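Local coordinates for probable manganase-dependent inorganic pyrophosphatase (Clostridium perfringens, PDB 3L31), which probably hydrolyses inorganic pyrophosphate as a family II pyrophosphatase, and is represented here by its regulatory region, which binds the inhibitor AMP, at residues K100-A105 with E117-I122. Numbering follows the deposited sequence.
Sequences KVVVAA and EGDIAI
Ile122, Lys100 and Ile120 have the most surface buried where strand 101-103 pairs in parallel with strand 120-123. Ile122 is gripped through its backbone. Ile122 N donates to Val102 O at 3.0 Å, and Ile122 O accepts Ala104 N at 2.9 Å. Its CG1 lies beside the backbone N (chi1 -56°), and the extended chain carries Ile122 CD1 back along the strand to Val101 CG1 at 3.9 Å. Ile120 is held the same way: its N donates to Lys100 O, and Ile120 O takes Val102 N at 2.8 Å in a nearly straight bond. Ile120 CB rests against Val101 CG2 at 4.1 Å. Val101, Val103, Ile120 and Ile122 share one face of the sheet, where Leu69 and Ser175 also pack; Phe172 and Val103 of the second subunit touch this side.

Lys100 and Asp119 close the start of the pair. Lys100 N donates a hydrogen bond to Asp119 OD1 at 2.8 Å, from above the carboxylate plane. The lysine chain bends at its last torsion (chi4 -35°), and Lys100 NZ forms a salt bridge with Asp119 OD2 at 2.8 Å. Lys100 NZ also hydrogen-bonds to Phe114 O, and Ser116 N hydrogen-bonds to Asp119 OD2, so both charged groups have second partners. Strand 101-103 is one of the two outermost strands within this chain, and strand 120-123 lies next to it in the mixed five-stranded sheet of the DRTGG domain, an alpha/beta arrangement with helices packed against the sheet.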
loop_
_atom_site.group_PDB
_atom_site.type_symbol
_atom_site.label_atom_id
_atom_site.label_comp_id
_atom_site.label_asym_id
_atom_site.label_seq_id
_atom_site.Cartn_x
_atom_site.Cartn_y
_atom_site.Cartn_z
ATOM N N LYS A 100 -11.179 -8.166 14.037
ATOM C CA LYS A 100 -10.457 -7.030 13.407
ATOM C C LYS A 100 -9.091 -6.739 14.047
ATOM O O LYS A 100 -8.840 -7.126 15.187
ATOM C CB LYS A 100 -11.318 -5.788 13.452
ATOM C CG LYS A 100 -11.872 -5.474 14.862
ATOM C CD LYS A 100 -12.372 -3.990 14.964
ATOM C CE LYS A 100 -12.474 -3.482 16.435
ATOM N NZ LYS A 100 -12.907 -4.564 17.416
ATOM N N VAL A 101 -8.223 -6.047 13.321
ATOM C CA VAL A 101 -6.932 -5.621 13.889
ATOM C C VAL A 101 -7.108 -4.357 14.701
ATOM O O VAL A 101 -7.662 -3.434 14.241
ATOM C CB VAL A 101 -5.894 -5.399 12.802
ATOM C CG1 VAL A 101 -4.537 -5.092 13.410
ATOM C CG2 VAL A 101 -5.837 -6.610 11.856
ATOM N N VAL A 102 -6.714 -4.385 15.968
ATOM C CA VAL A 102 -6.803 -3.231 16.828
ATOM C C VAL A 102 -5.447 -2.971 17.578
ATOM O O VAL A 102 -4.830 -3.892 18.145
ATOM C CB VAL A 102 -7.896 -3.452 17.782
ATOM C CG1 VAL A 102 -8.144 -2.179 18.626
ATOM C CG2 VAL A 102 -9.207 -3.831 17.014
ATOM N N VAL A 103 -4.974 -1.731 17.554
ATOM C CA VAL A 103 -3.847 -1.328 18.404
ATOM C C VAL A 103 -4.361 -1.108 19.828
ATOM O O VAL A 103 -5.167 -0.238 20.052
ATOM C CB VAL A 103 -3.146 -0.054 17.900
ATOM C CG1 VAL A 103 -2.007 0.344 18.862
ATOM C CG2 VAL A 103 -2.601 -0.321 16.480
ATOM N N ALA A 104 -3.938 -1.962 20.756
ATOM C CA ALA A 104 -4.365 -1.858 22.134
ATOM C C ALA A 104 -3.759 -0.607 22.776
ATOM O O ALA A 104 -2.878 -0.673 23.596
ATOM C CB ALA A 104 -4.005 -3.095 22.899
ATOM N N ALA A 105 -4.262 0.548 22.378
ATOM C CA ALA A 105 -3.756 1.872 22.873
ATOM C C ALA A 105 -4.163 2.139 24.316
ATOM O O ALA A 105 -3.374 2.628 25.125
ATOM C CB ALA A 105 -4.246 3.078 21.956
ATOM N N GLU A 117 -13.618 -10.823 21.249
ATOM C CA GLU A 117 -13.157 -12.176 21.052
ATOM C C GLU A 117 -12.881 -12.386 19.570
ATOM O O GLU A 117 -13.688 -12.004 18.723
ATOM C CB GLU A 117 -14.154 -13.204 21.593
ATOM C CG GLU A 117 -13.965 -14.610 21.019
ATOM C CD GLU A 117 -14.485 -15.754 21.924
ATOM O OE1 GLU A 117 -14.045 -16.897 21.706
ATOM O OE2 GLU A 117 -15.275 -15.533 22.861
ATOM N N GLY A 118 -11.698 -12.940 19.257
ATOM C CA GLY A 118 -11.373 -13.261 17.858
ATOM C C GLY A 118 -10.563 -12.151 17.170
ATOM O O GLY A 118 -10.093 -12.312 16.031
ATOM N N ASP A 119 -10.398 -11.036 17.879
ATOM C CA ASP A 119 -9.644 -9.880 17.366
ATOM C C ASP A 119 -8.148 -10.152 17.360
ATOM O O ASP A 119 -7.633 -10.989 18.087
ATOM C CB ASP A 119 -9.968 -8.552 18.110
ATOM C CG ASP A 119 -11.348 -7.986 17.720
ATOM O OD1 ASP A 119 -11.896 -8.505 16.763
ATOM O OD2 ASP A 119 -11.900 -7.045 18.359
ATOM N N ILE A 120 -7.479 -9.400 16.510
ATOM C CA ILE A 120 -6.027 -9.352 16.427
ATOM C C ILE A 120 -5.540 -8.097 17.085
ATOM O O ILE A 120 -5.761 -6.993 16.567
ATOM C CB ILE A 120 -5.558 -9.340 14.963
ATOM C CG1 ILE A 120 -5.981 -10.640 14.232
ATOM C CG2 ILE A 120 -4.067 -9.245 14.902
ATOM C CD1 ILE A 120 -7.467 -10.703 13.761
ATOM N N ALA A 121 -4.853 -8.241 18.209
ATOM C CA ALA A 121 -4.481 -7.109 19.025
ATOM C C ALA A 121 -2.960 -6.914 18.969
ATOM O O ALA A 121 -2.218 -7.844 19.051
ATOM C CB ALA A 121 -4.907 -7.320 20.435
ATOM N N ILE A 122 -2.558 -5.667 18.775
ATOM C CA ILE A 122 -1.161 -5.241 18.724
ATOM C C ILE A 122 -0.884 -4.482 20.015
ATOM O O ILE A 122 -1.429 -3.399 20.235
ATOM C CB ILE A 122 -0.947 -4.286 17.520
ATOM C CG1 ILE A 122 -1.407 -4.997 16.244
ATOM C CG2 ILE A 122 0.495 -3.884 17.376
ATOM C CD1 ILE A 122 -1.101 -4.229 14.940
#